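Local coordinates for protein MNMC2 (Aquifex aeolicus, PDB 3VYW) that transfers a methyl group from S-adenosylmethionine in modifying the wobble uridine of tRNA, and works without the oxidase domain to which such enzymes are usually fused, at residues E5-Y10 and R32-F37; E47-D50 and K56-I59; S196-P201 and I297-K302; S230-L235 and V242-E247. All blocks are in the same frame, centred on the assembly; numbering follows the deposited sequence.

Contact 1 (E5-Y10 and R32-F37); sequences EYLKNY and REFLRF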
# COMPACT_ATOMS: atom_id res chain seq x y z
N GLU A 5 8.74 10.99 23.97
CA GLU A 5 8.27 10.60 25.26
C GLU A 5 7.14 9.63 25.17
O GLU A 5 7.12 8.68 25.86
CB GLU A 5 7.80 11.85 25.98
CG GLU A 5 8.08 11.92 27.46
CD GLU A 5 7.08 12.79 28.18
OE1 GLU A 5 6.45 13.65 27.53
OE2 GLU A 5 6.90 12.60 29.40
N TYR A 6 6.18 9.89 24.32
CA TYR A 6 5.09 8.98 24.20
C TYR A 6 5.53 7.62 23.70
O TYR A 6 5.07 6.62 24.17
CB TYR A 6 4.07 9.56 23.25
CG TYR A 6 2.93 8.65 22.90
CD1 TYR A 6 1.75 8.77 23.53
CD2 TYR A 6 3.05 7.69 21.94
CE1 TYR A 6 0.71 7.97 23.23
CE2 TYR A 6 2.01 6.88 21.64
CZ TYR A 6 0.83 7.04 22.29
OH TYR A 6 -0.23 6.25 22.03
N LEU A 7 6.38 7.61 22.70
CA LEU A 7 6.82 6.40 22.07
C LEU A 7 7.63 5.49 22.95
O LEU A 7 7.52 4.30 22.86
CB LEU A 7 7.59 6.71 20.80
CG LEU A 7 6.80 7.21 19.62
CD1 LEU A 7 7.72 7.44 18.49
CD2 LEU A 7 5.72 6.26 19.25
N LYS A 8 8.48 6.08 23.76
CA LYS A 8 9.27 5.33 24.70
C LYS A 8 8.47 4.69 25.77
O LYS A 8 8.79 3.64 26.22
CB LYS A 8 10.31 6.20 25.31
CG LYS A 8 10.88 5.58 26.54
CD LYS A 8 12.29 6.02 26.73
CE LYS A 8 12.65 6.04 28.17
NZ LYS A 8 13.98 6.65 28.28
N ASN A 9 7.45 5.39 26.21
CA ASN A 9 6.54 4.85 27.17
C ASN A 9 5.81 3.70 26.58
O ASN A 9 5.57 2.73 27.23
CB ASN A 9 5.54 5.92 27.57
CG ASN A 9 6.06 6.85 28.60
OD1 ASN A 9 7.12 6.66 29.15
ND2 ASN A 9 5.32 7.88 28.87
N TYR A 10 5.41 3.85 25.35
CA TYR A 10 4.64 2.86 24.68
C TYR A 10 5.43 1.61 24.55
O TYR A 10 4.94 0.55 24.76
CB TYR A 10 4.28 3.39 23.31
CG TYR A 10 3.35 2.53 22.55
CD1 TYR A 10 2.05 2.87 22.40
CD2 TYR A 10 3.78 1.40 21.95
CE1 TYR A 10 1.20 2.09 21.70
CE2 TYR A 10 2.93 0.61 21.26
CZ TYR A 10 1.64 0.97 21.15
OH TYR A 10 0.79 0.21 20.45
N ARG A 32 16.00 3.04 19.91
CA ARG A 32 16.55 3.95 18.98
C ARG A 32 15.94 3.81 17.60
O ARG A 32 15.58 4.77 17.01
CB ARG A 32 18.02 3.69 18.90
CG ARG A 32 18.75 4.64 18.02
CD ARG A 32 20.21 4.30 18.01
NE ARG A 32 20.47 3.16 17.17
CZ ARG A 32 21.32 2.20 17.47
NH1 ARG A 32 21.99 2.24 18.59
NH2 ARG A 32 21.50 1.22 16.64
N GLU A 33 15.83 2.60 17.10
CA GLU A 33 15.14 2.35 15.87
C GLU A 33 13.64 2.65 15.91
O GLU A 33 13.09 3.13 14.98
CB GLU A 33 15.44 0.96 15.34
CG GLU A 33 16.90 0.67 15.17
CD GLU A 33 17.66 1.74 14.43
OE1 GLU A 33 17.16 2.28 13.45
OE2 GLU A 33 18.78 2.04 14.81
N PHE A 34 12.98 2.34 17.00
CA PHE A 34 11.58 2.60 17.11
C PHE A 34 11.33 4.08 17.01
O PHE A 34 10.44 4.51 16.36
CB PHE A 34 11.06 2.05 18.43
CG PHE A 34 9.58 2.12 18.60
CD1 PHE A 34 8.74 1.68 17.62
CD2 PHE A 34 9.04 2.58 19.77
CE1 PHE A 34 7.39 1.71 17.79
CE2 PHE A 34 7.69 2.61 19.94
CZ PHE A 34 6.86 2.18 18.95
N LEU A 35 12.15 4.86 17.66
CA LEU A 35 12.03 6.29 17.58
C LEU A 35 12.27 6.81 16.19
O LEU A 35 11.59 7.67 15.73
CB LEU A 35 13.03 6.92 18.51
CG LEU A 35 12.76 6.74 19.97
CD1 LEU A 35 13.74 7.51 20.79
CD2 LEU A 35 11.35 7.15 20.30
N ARG A 36 13.27 6.31 15.54
CA ARG A 36 13.50 6.65 14.16
C ARG A 36 12.48 6.20 13.10
O ARG A 36 12.20 6.92 12.21
CB ARG A 36 14.95 6.39 13.78
CG ARG A 36 15.15 5.46 12.64
CD ARG A 36 16.47 5.64 12.00
NE ARG A 36 17.52 5.09 12.80
CZ ARG A 36 18.71 5.62 12.87
NH1 ARG A 36 19.00 6.69 12.19
NH2 ARG A 36 19.60 5.08 13.63
N PHE A 37 11.93 5.01 13.21
CA PHE A 37 11.02 4.50 12.20
C PHE A 37 9.55 4.71 12.39
O PHE A 37 8.82 4.57 11.48
CB PHE A 37 11.23 3.02 12.01
CG PHE A 37 12.54 2.67 11.45
CD1 PHE A 37 13.19 1.57 11.86
CD2 PHE A 37 13.12 3.46 10.53
CE1 PHE A 37 14.41 1.26 11.37
CE2 PHE A 37 14.34 3.16 10.02
CZ PHE A 37 14.99 2.05 10.43

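Contact 2 (E47-D50 and K56-I59); sequences EIAD and KTLI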
# COMPACT_ATOMS: atom_id res chain seq x y z
N GLU A 47 -2.01 18.41 5.14
CA GLU A 47 -1.53 19.67 4.64
C GLU A 47 -1.37 19.58 3.17
O GLU A 47 -0.91 18.58 2.67
CB GLU A 47 -0.16 19.91 5.19
CG GLU A 47 -0.04 21.06 6.13
CD GLU A 47 1.24 21.00 6.89
OE1 GLU A 47 2.31 21.10 6.26
OE2 GLU A 47 1.16 20.85 8.12
N ILE A 48 -1.76 20.61 2.46
CA ILE A 48 -1.66 20.62 1.03
C ILE A 48 -0.23 20.79 0.52
O ILE A 48 0.50 21.55 1.07
CB ILE A 48 -2.60 21.68 0.45
CG1 ILE A 48 -3.62 21.03 -0.43
CG2 ILE A 48 -1.84 22.68 -0.37
CD1 ILE A 48 -3.10 20.74 -1.81
N ALA A 49 0.16 20.07 -0.51
CA ALA A 49 1.49 20.20 -1.03
C ALA A 49 1.63 20.06 -2.53
O ALA A 49 0.82 19.46 -3.16
CB ALA A 49 2.39 19.21 -0.35
N ASP A 50 2.69 20.63 -3.06
CA ASP A 50 3.03 20.55 -4.46
C ASP A 50 3.67 19.25 -4.85
O ASP A 50 4.33 18.62 -4.07
CB ASP A 50 4.03 21.62 -4.80
CG ASP A 50 3.39 22.88 -5.22
OD1 ASP A 50 2.20 23.04 -5.00
OD2 ASP A 50 4.09 23.74 -5.76
N LYS A 56 -1.36 17.95 -7.20
CA LYS A 56 -1.24 18.23 -5.82
C LYS A 56 -1.47 16.95 -5.07
O LYS A 56 -2.06 16.04 -5.56
CB LYS A 56 -2.27 19.24 -5.36
CG LYS A 56 -2.14 20.62 -5.96
CD LYS A 56 -0.93 21.35 -5.44
CE LYS A 56 -0.93 22.79 -5.85
NZ LYS A 56 -1.99 23.50 -5.13
N THR A 57 -1.00 16.95 -3.85
CA THR A 57 -1.09 15.85 -2.94
C THR A 57 -1.26 16.48 -1.58
O THR A 57 -1.18 17.66 -1.44
CB THR A 57 0.19 15.03 -2.98
OG1 THR A 57 -0.01 13.79 -2.36
CG2 THR A 57 1.26 15.72 -2.28
N LEU A 58 -1.49 15.67 -0.57
CA LEU A 58 -1.53 16.18 0.75
C LEU A 58 -0.48 15.46 1.52
O LEU A 58 -0.09 14.38 1.18
CB LEU A 58 -2.86 15.88 1.39
CG LEU A 58 -4.09 16.32 0.64
CD1 LEU A 58 -5.31 15.74 1.28
CD2 LEU A 58 -4.16 17.82 0.63
N ILE A 59 -0.03 16.08 2.59
CA ILE A 59 0.83 15.41 3.53
C ILE A 59 -0.04 14.98 4.66
O ILE A 59 -0.81 15.75 5.14
CB ILE A 59 1.87 16.34 4.13
CG1 ILE A 59 2.64 17.07 3.06
CG2 ILE A 59 2.83 15.55 4.98
CD1 ILE A 59 3.64 16.22 2.34

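Contact 3 (S196-P201 and I297-K302); sequences SPYKNP and IDYLLK. With SAM (S-adenosylmethionine), chain E.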
# COMPACT_ATOMS: atom_id res chain seq x y z
N SER A 196 3.95 4.14 4.08
CA SER A 196 5.11 3.30 4.04
C SER A 196 5.09 2.29 5.16
O SER A 196 4.45 2.50 6.13
CB SER A 196 6.34 4.18 4.02
OG SER A 196 7.24 3.81 4.99
N PRO A 197 5.75 1.17 4.99
CA PRO A 197 5.52 0.05 5.88
C PRO A 197 5.86 0.27 7.33
O PRO A 197 5.20 -0.25 8.16
CB PRO A 197 6.38 -1.04 5.26
CG PRO A 197 6.38 -0.72 3.84
CD PRO A 197 5.98 0.70 3.64
N TYR A 198 6.92 0.98 7.63
CA TYR A 198 7.22 1.33 8.98
C TYR A 198 6.16 2.22 9.55
O TYR A 198 5.77 2.09 10.68
CB TYR A 198 8.58 1.97 9.07
CG TYR A 198 9.71 1.06 8.75
CD1 TYR A 198 10.92 1.55 8.38
CD2 TYR A 198 9.56 -0.29 8.80
CE1 TYR A 198 11.96 0.73 8.08
CE2 TYR A 198 10.61 -1.12 8.51
CZ TYR A 198 11.80 -0.59 8.15
OH TYR A 198 12.84 -1.38 7.83
N LYS A 199 5.72 3.15 8.74
CA LYS A 199 4.65 4.05 9.05
C LYS A 199 3.27 3.48 9.21
O LYS A 199 2.54 3.92 10.04
CB LYS A 199 4.60 5.13 8.01
CG LYS A 199 5.37 6.35 8.37
CD LYS A 199 6.33 6.00 9.45
CE LYS A 199 7.67 6.58 9.17
NZ LYS A 199 7.67 8.01 9.51
N ASN A 200 2.93 2.51 8.37
CA ASN A 200 1.60 1.97 8.23
C ASN A 200 1.65 0.46 8.25
O ASN A 200 1.27 -0.17 7.34
CB ASN A 200 1.12 2.42 6.88
CG ASN A 200 -0.36 2.60 6.77
OD1 ASN A 200 -0.82 3.15 5.83
ND2 ASN A 200 -1.08 2.15 7.71
N PRO A 201 2.09 -0.11 9.33
CA PRO A 201 2.43 -1.52 9.39
C PRO A 201 1.33 -2.55 9.15
O PRO A 201 1.65 -3.59 8.63
CB PRO A 201 3.09 -1.66 10.75
CG PRO A 201 2.99 -0.37 11.39
CD PRO A 201 2.77 0.64 10.37
N ILE A 297 7.01 -2.93 16.55
CA ILE A 297 7.89 -3.33 17.61
C ILE A 297 8.27 -4.78 17.49
O ILE A 297 9.39 -5.14 17.63
CB ILE A 297 7.26 -3.07 18.98
CG1 ILE A 297 7.18 -1.59 19.27
CG2 ILE A 297 8.07 -3.72 20.06
CD1 ILE A 297 6.25 -1.21 20.39
N ASP A 298 7.32 -5.62 17.16
CA ASP A 298 7.57 -7.01 17.01
C ASP A 298 8.57 -7.26 15.94
O ASP A 298 9.32 -8.17 16.04
CB ASP A 298 6.31 -7.68 16.58
CG ASP A 298 5.40 -7.91 17.67
OD1 ASP A 298 5.77 -7.65 18.79
OD2 ASP A 298 4.29 -8.33 17.37
N TYR A 299 8.50 -6.48 14.89
CA TYR A 299 9.42 -6.60 13.79
C TYR A 299 10.85 -6.28 14.15
O TYR A 299 11.76 -6.98 13.80
CB TYR A 299 8.91 -5.72 12.66
CG TYR A 299 9.81 -5.56 11.48
CD1 TYR A 299 9.82 -6.48 10.48
CD2 TYR A 299 10.61 -4.46 11.35
CE1 TYR A 299 10.62 -6.33 9.39
CE2 TYR A 299 11.42 -4.30 10.26
CZ TYR A 299 11.42 -5.23 9.29
OH TYR A 299 12.21 -5.05 8.20
N LEU A 300 11.03 -5.20 14.88
CA LEU A 300 12.32 -4.79 15.32
C LEU A 300 12.95 -5.81 16.22
O LEU A 300 14.13 -6.03 16.18
CB LEU A 300 12.25 -3.43 15.97
CG LEU A 300 11.97 -2.34 14.98
CD1 LEU A 300 11.69 -1.03 15.66
CD2 LEU A 300 13.10 -2.19 14.01
N LEU A 301 12.15 -6.44 17.04
CA LEU A 301 12.60 -7.50 17.88
C LEU A 301 13.09 -8.71 17.13
O LEU A 301 14.09 -9.26 17.46
CB LEU A 301 11.51 -7.90 18.83
CG LEU A 301 11.22 -6.85 19.87
CD1 LEU A 301 10.01 -7.23 20.64
CD2 LEU A 301 12.40 -6.70 20.78
N LYS A 302 12.37 -9.12 16.12
CA LYS A 302 12.84 -10.13 15.23
C LYS A 302 14.07 -9.69 14.49
O LYS A 302 15.01 -10.42 14.33
CB LYS A 302 11.79 -10.43 14.21
CG LYS A 302 10.87 -11.51 14.62
CD LYS A 302 10.95 -12.70 13.69
CE LYS A 302 10.02 -13.82 14.12
NZ LYS A 302 10.71 -15.13 14.34
N SAM E . -4.13 5.57 -3.07
CA SAM E . -4.29 6.94 -2.73
C SAM E . -4.37 7.62 -4.04
O SAM E . -4.70 8.78 -4.16
OXT SAM E . -4.13 6.98 -5.02
CB SAM E . -3.15 7.26 -1.79
CG SAM E . -3.54 6.70 -0.42
SD SAM E . -2.46 6.88 0.81
CE SAM E . -0.99 6.40 0.29
C5' SAM E . -2.82 5.89 2.09
C4' SAM E . -4.31 5.67 2.39
O4' SAM E . -4.48 4.48 3.12
C3' SAM E . -4.93 6.75 3.26
O3' SAM E . -6.22 7.06 2.79
C2' SAM E . -5.08 6.09 4.61
O2' SAM E . -6.17 6.63 5.31
C1' SAM E . -5.34 4.67 4.23
N9 SAM E . -5.13 3.68 5.31
C8 SAM E . -4.10 3.58 6.13
N7 SAM E . -4.23 2.57 6.96
C5 SAM E . -5.37 2.00 6.70
C6 SAM E . -6.12 0.86 7.22
N6 SAM E . -5.67 0.12 8.22
N1 SAM E . -7.26 0.58 6.67
C2 SAM E . -7.73 1.28 5.68
N3 SAM E . -7.12 2.31 5.18
C4 SAM E . -5.95 2.73 5.63

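Contact 4 (S230-L235 and V242-E247); sequences SVRKSL and VGSSRE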
# COMPACT_ATOMS: atom_id res chain seq x y z
N SER A 230 11.01 -6.34 3.71
CA SER A 230 10.06 -7.07 4.48
C SER A 230 8.85 -7.43 3.66
O SER A 230 8.39 -8.53 3.69
CB SER A 230 9.68 -6.27 5.70
OG SER A 230 8.68 -6.88 6.46
N VAL A 231 8.35 -6.50 2.90
CA VAL A 231 7.26 -6.78 2.03
C VAL A 231 7.58 -7.79 0.96
O VAL A 231 6.83 -8.66 0.71
CB VAL A 231 6.76 -5.50 1.38
CG1 VAL A 231 5.55 -5.78 0.54
CG2 VAL A 231 6.42 -4.50 2.44
N ARG A 232 8.72 -7.68 0.32
CA ARG A 232 9.09 -8.63 -0.68
C ARG A 232 9.27 -10.04 -0.18
O ARG A 232 8.95 -10.98 -0.85
CB ARG A 232 10.33 -8.19 -1.39
CG ARG A 232 10.12 -6.97 -2.20
CD ARG A 232 11.35 -6.59 -2.93
NE ARG A 232 10.98 -5.80 -4.06
CZ ARG A 232 11.84 -5.21 -4.86
NH1 ARG A 232 13.10 -5.32 -4.62
NH2 ARG A 232 11.43 -4.50 -5.87
N LYS A 233 9.83 -10.16 1.00
CA LYS A 233 10.03 -11.43 1.61
C LYS A 233 8.72 -12.08 1.94
O LYS A 233 8.59 -13.23 1.84
CB LYS A 233 10.95 -11.30 2.81
CG LYS A 233 11.07 -12.52 3.69
CD LYS A 233 12.35 -13.25 3.46
CE LYS A 233 12.60 -14.27 4.54
NZ LYS A 233 13.65 -13.83 5.47
N SER A 234 7.75 -11.31 2.37
CA SER A 234 6.41 -11.79 2.61
C SER A 234 5.69 -12.28 1.35
O SER A 234 5.02 -13.25 1.36
CB SER A 234 5.60 -10.70 3.28
OG SER A 234 5.81 -10.69 4.64
N LEU A 235 5.85 -11.56 0.26
CA LEU A 235 5.25 -11.94 -0.97
C LEU A 235 5.80 -13.25 -1.47
O LEU A 235 5.09 -14.04 -1.98
CB LEU A 235 5.41 -10.85 -2.00
CG LEU A 235 4.56 -9.61 -1.85
CD1 LEU A 235 5.20 -8.46 -2.55
CD2 LEU A 235 3.19 -9.80 -2.40
N VAL A 242 8.25 -12.12 -7.53
CA VAL A 242 8.45 -10.75 -7.16
C VAL A 242 9.46 -10.09 -8.06
O VAL A 242 10.50 -10.59 -8.28
CB VAL A 242 8.91 -10.67 -5.71
CG1 VAL A 242 8.96 -9.26 -5.23
CG2 VAL A 242 8.01 -11.50 -4.84
N GLY A 243 9.10 -8.94 -8.57
CA GLY A 243 9.87 -8.23 -9.54
C GLY A 243 9.85 -6.76 -9.32
O GLY A 243 9.19 -6.28 -8.45
N SER A 244 10.55 -6.04 -10.16
CA SER A 244 10.68 -4.63 -10.01
C SER A 244 10.23 -3.76 -11.16
O SER A 244 10.40 -4.06 -12.30
CB SER A 244 12.11 -4.29 -9.67
OG SER A 244 12.36 -4.53 -8.33
N SER A 245 9.71 -2.60 -10.82
CA SER A 245 9.41 -1.56 -11.77
C SER A 245 10.25 -0.33 -11.49
O SER A 245 10.49 -0.01 -10.37
CB SER A 245 7.95 -1.18 -11.68
OG SER A 245 7.53 -1.01 -10.35
N ARG A 246 10.70 0.38 -12.50
CA ARG A 246 11.41 1.62 -12.23
C ARG A 246 11.04 2.91 -12.99
O ARG A 246 10.71 2.88 -14.17
CB ARG A 246 12.89 1.38 -12.40
CG ARG A 246 13.27 1.13 -13.84
CD ARG A 246 12.37 0.11 -14.48
NE ARG A 246 11.07 0.69 -14.73
CZ ARG A 246 9.95 -0.01 -14.83
NH1 ARG A 246 9.98 -1.33 -14.77
NH2 ARG A 246 8.81 0.63 -15.03
N GLU A 247 10.98 4.03 -12.11
CA GLU A 247 11.33 5.29 -12.94
C GLU A 247 12.21 6.18 -12.06
O GLU A 247 11.82 7.29 -11.74
CB GLU A 247 10.01 5.93 -13.41
CG GLU A 247 9.66 7.30 -12.85
CD GLU A 247 8.70 7.23 -11.68
OE1 GLU A 247 9.14 6.87 -10.59
OE2 GLU A 247 7.51 7.54 -11.82

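Contact 1 (E5-Y10 and R32-F37)
On the helix whose F34 and L35 lean against L7, the carboxylate oxygen E33 OE2 is gripped by two arginines of the same segment. R32 NE donates to E33 OE2 over 3.1 Å, coming in on the anti side and well out of the carboxylate plane. Weak bonds from R32 NH2 and R36 NH2 reach that same oxygen, while R36 NE takes the other one, E33 OE1, at 2.9 Å on its syn side. The resulting salt-bridge network should restrain the carboxylate's rotation and probably holds it charged, although the residue is buried. Between the helices the side-chain contact is mainly apolar, with no hydrogen bond across it. A chi1 of -173° turns F34 CG away from the backbone N and sends the ring across to helix 5-10. There its edge comes up to a backbone oxygen, with F34 CE2 3.4 Å from L7 O and close to the ring plane, consistent with a weak C-H...O attraction. L7 CB packs against L35 CD2 at 3.8 Å, the two leucines sliding past each other in opposite directions. Y10 CD2 approaches F34 CZ more loosely, at 4.4 Å. The two short helical segments run at 133°, nearer antiparallel than parallel, with their axes 10.0 Å apart. Helix 292-303 closes the group: its L296 and I297 lie against F34, and its L293 and E294 meet Y10. P41, in the loop after helix 24-37, covers L7, so the pair forms part of a small helical cluster that joins the two ends of the chain.

Contact 2 (E47-D50 and K56-I59)
E47 and I59 form an antiparallel hydrogen-bonded pair in a beta hairpin, strands 46-50 and 56-60, and are joined by two bonds. E47 N donates to I59 O at 2.9 Å, and I59 N returns a shorter bond to E47 O, 2.7 Å long and nearly straight at 166°. A49 and T57 repeat the pattern two residues on: A49 N meets T57 O at 2.9 Å, with T57 N to A49 O the longer bond of the two. Between them sits the non-hydrogen-bonded pair I48 and L58, whose side chains share one face and meet tightly, I48 CG1 to L58 CD2 at 3.4 Å. The far end of I48 runs on over the partner strand, where CD1 touches K56 CB. A49 and I59 occupy the other face together, A49 CB lying 4.0 Å from I59 CG1. At the turn end D50 and K56 run side by side in the same direction, yet D50 OD1 and K56 NZ stay 4.2 Å apart, near enough for attraction but too far for a salt bridge. Further out, strand 56-60 is the middle one of a three-stranded antiparallel sheet, bonded through L58 to Y67. The hairpin also borders the S-adenosylmethionine pocket: L58 packs on L107, and K56 O is hydrogen-bonded to Y109 OH, both partners being binding residues for that cofactor. A chi1 of -165° sets T57 OG1 opposite the backbone N, which leaves CG2 near A49 CB and brings OG1 to its hydrogen bond with H68 N.

Contact 3 (S196-P201 and I297-K302)
Y198 and Y299 meet through their ring carbons, Y198 CE2 lying 3.7 Å from Y299 CE2. The ring planes are inclined at 49° with centroids 5.9 Å apart. Different torsions bring the rings together. Y198 has CG opposite its carbonyl carbon (chi1 -67°), whereas Y299 swings CG to the far side from its own N, an orientation that carries the ring off helix 292-303 toward the loop. The hydroxyls remain 3.7 Å apart, Y198 OH from Y299 OH, too far to bond; Y299 OH instead finds the backbone oxygen of F279. Behind Y198 a short bond from N200 N to S196 O, 2.7 Å, closes the turn. The N200 side chain owes its direction to its first torsion: at chi1 -150° CG lies across from the backbone N, and the amide reaches the adenine. N200 ND2 donates to N7 of the S-adenosylmethionine adenine at 3.3 Å, and N200 OD1 lies 3.3 Å from the adenine C8. The flip of this amide is settled by its other partners, since OD1 takes the backbone N-H of F195 while ND2 also bonds E202 OE1. One short loop thus contacts the adenine on one flank and a C-terminal helix through Y198. That tyrosine's ring also meets F37, at the end of helix 24-37, and touches L296 a turn before Y299. P197 rests on W204, and P201 on P292 and I295, which seats the loop between the end of the methyltransferase strand 187-192 and helix 292-303, itself backed by helices 3-18 and 24-37.

Contact 4 (S230-L235 and V242-E247)
V242 turns its two methyls to different residues of the helix: V242 CG1 lies 4.0 Å from R232 CG, and V242 CG2 is 3.9 Å from L235 CB. Its chi1 of -172° points CG1 away from the main-chain N, so that the valine fits against the aliphatic part of the arginine, and the two side chains cross at a slant. R232 continues past it, extended from CG to NE, and carries its guanidinium to S244. There R232 NH2 and S244 OG form a weak, poorly angled hydrogen bond (124°), whose short modelled length should not be leaned on. The firmer partner of both groups is E270, whose OE2 forms a salt bridge with R232 NH1 and a hydrogen bond with S244 OG; R232 NE bonds T255 OG1. Helix 229-237 and strand 241-246 follow each other, and the axes of their short segments approach to 9.4 Å at 140°. The strand lies at the margin of the mixed sheet, next to antiparallel 253-258, an order familiar from Rossmann-like methyltransferases. In this buried contact a charge would be costly alone; E270 probably offsets it, and the arginine and glutamate probably keep each other ionised.

Along the chain, contact 1 and contact 2 come first, one after the other, and contact 4 falls between the two halves of contact 3. Contacts 1, 3 and 4 form a touching series: F34 of contact 1 packs on I297 of contact 3, and Y299 of contact 3 meets S230 of contact 4. The centres of contacts 1 and 3 are 12 Å apart, those of contacts 3 and 4 17 Å. Contact 2 stands apart, with its centre 25 to 27 Å from the centres of the other three, in a separate small sheet beside the cofactor. Helix 292-303 therefore ties the N-terminal helices to the methyltransferase domain, whose cofactor is approached by the hairpin of contact 2 and by the 196-201 loop.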